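Local atomic coordinates of pfam DUF1093 family protein (Bacillus subtilis, PDB entry 3NPP), a protein that is of unknown function, a small beta-rich DUF1093-family protein that is probably made with a signal sequence and forms a two-chain assembly. Residues 13-18 with 55-60; 29-34 with 41-46. One frame throughout, in Å; residues are numbered along the deposited sequence.

Contact 1. Residues 13-18 with 55-60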
# COMPACT_ATOMS: atom_id res chain seq x y z
N TYR A 13 2.09 10.40 -13.74
CA TYR A 13 1.69 11.70 -14.30
C TYR A 13 0.72 11.47 -15.46
O TYR A 13 0.95 10.61 -16.32
CB TYR A 13 2.92 12.45 -14.78
CG TYR A 13 3.84 12.82 -13.62
CD1 TYR A 13 4.79 11.90 -13.14
CD2 TYR A 13 3.73 14.07 -12.96
CE1 TYR A 13 5.61 12.21 -12.08
CE2 TYR A 13 4.56 14.39 -11.88
CZ TYR A 13 5.50 13.46 -11.45
OH TYR A 13 6.36 13.75 -10.39
N VAL A 14 -0.38 12.21 -15.45
CA VAL A 14 -1.45 12.06 -16.43
C VAL A 14 -1.96 13.43 -16.87
O VAL A 14 -1.75 14.45 -16.16
CB VAL A 14 -2.65 11.26 -15.83
CG1 VAL A 14 -2.22 9.85 -15.49
CG2 VAL A 14 -3.27 11.97 -14.64
N GLN A 15 -2.62 13.46 -18.03
CA GLN A 15 -3.43 14.59 -18.42
C GLN A 15 -4.88 14.17 -18.40
O GLN A 15 -5.21 13.09 -18.89
CB GLN A 15 -3.04 15.13 -19.81
CG GLN A 15 -3.75 16.44 -20.15
CD GLN A 15 -3.28 17.08 -21.43
OE1 GLN A 15 -2.82 16.42 -22.34
NE2 GLN A 15 -3.40 18.40 -21.49
N ILE A 16 -5.77 15.05 -17.93
CA ILE A 16 -7.20 14.77 -17.90
C ILE A 16 -7.73 14.98 -19.34
O ILE A 16 -8.25 16.06 -19.69
CB ILE A 16 -7.96 15.64 -16.83
CG1 ILE A 16 -7.30 15.53 -15.45
CG2 ILE A 16 -9.45 15.19 -16.69
CD1 ILE A 16 -7.08 14.10 -14.94
N ASP A 17 -7.49 13.96 -20.17
CA ASP A 17 -7.81 13.98 -21.59
C ASP A 17 -8.92 12.99 -21.99
O ASP A 17 -9.11 12.72 -23.18
CB ASP A 17 -6.53 13.78 -22.46
CG ASP A 17 -5.85 12.42 -22.25
OD1 ASP A 17 -6.18 11.60 -21.34
OD2 ASP A 17 -4.90 12.19 -23.01
N ARG A 18 -9.64 12.47 -20.99
CA ARG A 18 -10.79 11.60 -21.17
C ARG A 18 -11.88 12.07 -20.20
O ARG A 18 -11.58 12.69 -19.15
CB ARG A 18 -10.43 10.13 -20.85
CG ARG A 18 -9.19 9.58 -21.56
CD ARG A 18 -9.36 9.54 -23.05
NE ARG A 18 -8.14 9.93 -23.74
CZ ARG A 18 -7.41 9.12 -24.49
NH1 ARG A 18 -7.77 7.85 -24.64
NH2 ARG A 18 -6.32 9.58 -25.07
N ASN A 55 -7.97 18.80 -19.56
CA ASN A 55 -6.57 19.10 -19.88
C ASN A 55 -5.64 19.53 -18.74
O ASN A 55 -4.47 19.78 -18.98
CB ASN A 55 -6.46 20.04 -21.11
CG ASN A 55 -7.12 19.45 -22.33
OD1 ASN A 55 -7.12 18.24 -22.52
ND2 ASN A 55 -7.67 20.30 -23.17
N ALA A 56 -6.11 19.51 -17.50
CA ALA A 56 -5.24 19.64 -16.33
C ALA A 56 -4.24 18.46 -16.28
O ALA A 56 -4.52 17.36 -16.80
CB ALA A 56 -6.08 19.68 -15.04
N TYR A 57 -3.05 18.72 -15.71
CA TYR A 57 -2.08 17.66 -15.47
C TYR A 57 -2.11 17.26 -13.99
O TYR A 57 -2.17 18.13 -13.08
CB TYR A 57 -0.69 18.10 -15.89
CG TYR A 57 -0.57 18.40 -17.37
CD1 TYR A 57 -0.35 17.38 -18.29
CD2 TYR A 57 -0.68 19.68 -17.85
CE1 TYR A 57 -0.24 17.64 -19.65
CE2 TYR A 57 -0.57 19.97 -19.22
CZ TYR A 57 -0.36 18.95 -20.11
OH TYR A 57 -0.26 19.22 -21.47
N LEU A 58 -2.06 15.95 -13.75
CA LEU A 58 -2.19 15.39 -12.40
C LEU A 58 -1.01 14.48 -12.11
O LEU A 58 -0.50 13.83 -13.03
CB LEU A 58 -3.50 14.60 -12.26
CG LEU A 58 -4.57 15.17 -11.32
CD1 LEU A 58 -5.13 16.53 -11.86
CD2 LEU A 58 -5.70 14.15 -11.11
N LYS A 59 -0.58 14.47 -10.85
CA LYS A 59 0.33 13.49 -10.30
C LYS A 59 -0.49 12.56 -9.34
O LYS A 59 -1.07 13.04 -8.37
CB LYS A 59 1.46 14.21 -9.54
CG LYS A 59 2.49 13.28 -8.86
CD LYS A 59 3.57 14.09 -8.07
CE LYS A 59 2.98 14.78 -6.78
NZ LYS A 59 2.13 14.03 -5.57
N VAL A 60 -0.49 11.26 -9.61
CA VAL A 60 -1.18 10.27 -8.76
C VAL A 60 -0.11 9.43 -8.06
O VAL A 60 0.65 8.72 -8.72
CB VAL A 60 -2.11 9.38 -9.60
CG1 VAL A 60 -2.91 8.47 -8.75
CG2 VAL A 60 -3.06 10.25 -10.44

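Contact 2. Residues 29-34 with 41-46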
# COMPACT_ATOMS: atom_id res chain seq x y z
N GLU A 29 -14.52 9.18 -11.21
CA GLU A 29 -13.49 8.22 -11.55
C GLU A 29 -12.81 8.61 -12.87
O GLU A 29 -13.49 9.04 -13.79
CB GLU A 29 -14.14 6.87 -11.73
CG GLU A 29 -13.14 5.72 -11.88
CD GLU A 29 -13.79 4.36 -11.89
OE1 GLU A 29 -15.05 4.29 -11.87
OE2 GLU A 29 -13.01 3.36 -11.88
N TYR A 30 -11.48 8.43 -12.96
CA TYR A 30 -10.73 8.58 -14.22
C TYR A 30 -9.88 7.35 -14.38
O TYR A 30 -9.32 6.88 -13.40
CB TYR A 30 -9.83 9.81 -14.19
CG TYR A 30 -10.61 11.09 -14.07
CD1 TYR A 30 -10.95 11.60 -12.83
CD2 TYR A 30 -11.03 11.78 -15.21
CE1 TYR A 30 -11.69 12.81 -12.72
CE2 TYR A 30 -11.77 12.95 -15.10
CZ TYR A 30 -12.10 13.45 -13.85
OH TYR A 30 -12.87 14.60 -13.75
N THR A 31 -9.83 6.79 -15.59
CA THR A 31 -8.86 5.74 -15.94
C THR A 31 -8.07 6.26 -17.13
O THR A 31 -8.62 6.37 -18.22
CB THR A 31 -9.53 4.42 -16.27
OG1 THR A 31 -10.16 3.90 -15.10
CG2 THR A 31 -8.49 3.39 -16.78
N LEU A 32 -6.80 6.59 -16.91
CA LEU A 32 -6.01 7.31 -17.87
C LEU A 32 -4.67 6.62 -18.05
O LEU A 32 -4.18 5.98 -17.13
CB LEU A 32 -5.79 8.74 -17.37
CG LEU A 32 -7.04 9.62 -17.16
CD1 LEU A 32 -6.69 10.88 -16.43
CD2 LEU A 32 -7.69 9.92 -18.50
N ASP A 33 -4.07 6.78 -19.25
CA ASP A 33 -2.70 6.38 -19.48
C ASP A 33 -1.79 7.46 -19.00
O ASP A 33 -2.08 8.63 -19.19
CB ASP A 33 -2.42 6.10 -20.96
CG ASP A 33 -3.11 4.85 -21.47
OD1 ASP A 33 -3.45 3.94 -20.66
OD2 ASP A 33 -3.32 4.79 -22.68
N GLY A 34 -0.67 7.07 -18.41
CA GLY A 34 0.27 8.03 -17.83
C GLY A 34 1.67 7.51 -17.82
O GLY A 34 1.95 6.49 -18.44
N LYS A 41 5.47 3.75 -19.17
CA LYS A 41 4.01 3.87 -19.43
C LYS A 41 3.20 3.07 -18.40
O LYS A 41 3.59 1.95 -18.02
CB LYS A 41 3.66 3.39 -20.86
CG LYS A 41 2.29 3.92 -21.39
CD LYS A 41 2.18 3.72 -22.94
CE LYS A 41 0.91 4.39 -23.55
NZ LYS A 41 0.96 4.40 -25.05
N GLU A 42 2.10 3.67 -17.91
CA GLU A 42 1.22 3.09 -16.87
C GLU A 42 -0.25 3.36 -17.18
O GLU A 42 -0.57 4.29 -17.88
CB GLU A 42 1.49 3.72 -15.48
CG GLU A 42 2.91 3.96 -15.10
CD GLU A 42 3.73 2.70 -14.88
OE1 GLU A 42 3.21 1.55 -15.03
OE2 GLU A 42 4.90 2.87 -14.49
N GLU A 43 -1.13 2.56 -16.62
CA GLU A 43 -2.57 2.87 -16.59
C GLU A 43 -2.93 3.08 -15.15
O GLU A 43 -2.58 2.27 -14.31
CB GLU A 43 -3.37 1.72 -17.19
CG GLU A 43 -4.91 2.03 -17.37
CD GLU A 43 -5.75 0.75 -17.48
OE1 GLU A 43 -5.81 0.19 -18.59
OE2 GLU A 43 -6.33 0.31 -16.44
N VAL A 44 -3.62 4.17 -14.86
CA VAL A 44 -4.01 4.48 -13.50
C VAL A 44 -5.52 4.77 -13.43
O VAL A 44 -6.04 5.50 -14.26
CB VAL A 44 -3.14 5.65 -12.93
CG1 VAL A 44 -3.25 6.92 -13.79
CG2 VAL A 44 -3.49 5.90 -11.47
N THR A 45 -6.19 4.13 -12.49
CA THR A 45 -7.56 4.41 -12.11
C THR A 45 -7.53 5.09 -10.75
O THR A 45 -6.94 4.58 -9.83
CB THR A 45 -8.34 3.12 -12.00
OG1 THR A 45 -8.48 2.58 -13.31
CG2 THR A 45 -9.73 3.33 -11.39
N PHE A 46 -8.16 6.25 -10.65
CA PHE A 46 -8.20 7.00 -9.44
C PHE A 46 -9.50 7.80 -9.36
O PHE A 46 -10.22 7.94 -10.38
CB PHE A 46 -7.00 7.91 -9.34
CG PHE A 46 -6.95 8.99 -10.42
CD1 PHE A 46 -6.43 8.71 -11.67
CD2 PHE A 46 -7.42 10.27 -10.17
CE1 PHE A 46 -6.37 9.68 -12.63
CE2 PHE A 46 -7.39 11.24 -11.13
CZ PHE A 46 -6.87 10.97 -12.35

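Contact 1. Residues 13-18 with 55-60
The side-chain amide of Gln-15 reaches across to the backbone of Asn-55: NE2 donates to Asn-55 O at 3.1 Å, the acceptor lying in the amide plane and the N-H...O angle close to straight at 173°. CG set opposite the backbone N (chi1 -172°) and an extended chain beyond it carry the amide obliquely across to the Tyr-57 ring, the two planes 17° apart. Gln-15 CG makes an off-centre CH-pi contact, 4.2 Å from the Tyr-57 ring centroid; a glycerol molecule also accepts from NE2. On the same face Lys-59 runs alongside Tyr-13, its CD 3.6 Å from Tyr-13 OH, before NZ turns to a salt bridge with Glu-71. The backbones form an antiparallel pair of strands 9-15 and 57-63, Val-14 and Leu-58 being bonded both ways; Tyr-13 also bonds through its backbone to Tyr-35. Past the strand end Ile-16 centres an inverse gamma turn, yet the pairing persists: Ile-16 N reaches Ala-56 O at 2.9 Å, and Asn-55 N reaches Ile-16 O at 2.8 Å. On their shared face Val-14 CG2 presses on Leu-58 CB at 3.6 Å; from the turn, Ile-16 CD1 meets Leu-58 CD2 at 4.1 Å. Leu-52 covers both Ile-16 and Leu-58.

Contact 2. Residues 29-34 with 41-46
A beta hairpin, strands 27-35 and 41-48 of a three-stranded antiparallel sheet, brings Tyr-30 beside Phe-46, Thr-31 beside Thr-45 and Leu-32 beside Val-44. Three hydrogen-bonded pairs, Tyr-30 with Phe-46, Leu-32 with Val-44 and Gly-34 with Glu-42, each bond both ways through their backbones, and the register holds without a bulge. The face of Tyr-30, Leu-32, Val-44 and Phe-46 is largely apolar and buried; Glu-42, at its end, bonds through OE1 to Gly-1 N of the second subunit. Phe-46 has CG between its backbone N and carbonyl carbon (chi1 64°), which swings the ring across the neighbouring strand. Tyr-30 CB sits over one face of this ring, 4.0 Å from its centroid, and Leu-32 CD1 comes to its edge, 4.0 Å from Phe-46 CE1. The two aromatic rings are near parallel, planes at 24°, but so far slid apart that they barely overlap. Tyr-30 OH is satisfied by the backbone N of Leu-52. An alanine in place of Phe-46 would probably leave Tyr-30 CB and Leu-32 CD1 without their shared aromatic surface and open a gap on the buried face. Strand 41-48 also pairs through Glu-43 and Val-44 with a parallel strand of the second subunit, so the sheet continues across the interface. The other face is polar. Asp-33 and Glu-43 cross there at a slant, their carboxylates nearly coplanar and the charged oxygens apart (Asp-33 OD1 to Glu-43 OE1 4.9 Å). Glu-43 lies against Thr-31 CG2 with both CG (3.9 Å) and OE2. Thr-45 CG2 touches OE2 of the extended Glu-29 at 3.3 Å, while Thr-45 OG1 and Thr-31 OG1 share a hydrogen bond at 2.8 Å, either able to donate.

In the fold
Contacts 1 and 2 belong to two three-stranded antiparallel groups whose apolar faces pack together, with a Tyr-13 to Tyr-35 backbone bond linking them; the contact centres are about 9 Å apart. The seam is made where Leu-58 CD2 meets Phe-46 CE2 at 3.4 Å, Val-14 CG1 meets Val-44 CG1 at 3.5 Å and Ile-16 CD1 meets Leu-32 CD1 at 3.6 Å. In sequence the whole hairpin of contact 2 falls between the two strands paired in contact 1. No active site is known; a glycerol lies about 3 Å (nearest atoms) from the Gln-15 side chain and a glycerol about 4 Å from that of Phe-46, in each case probably from the crystallisation liquor.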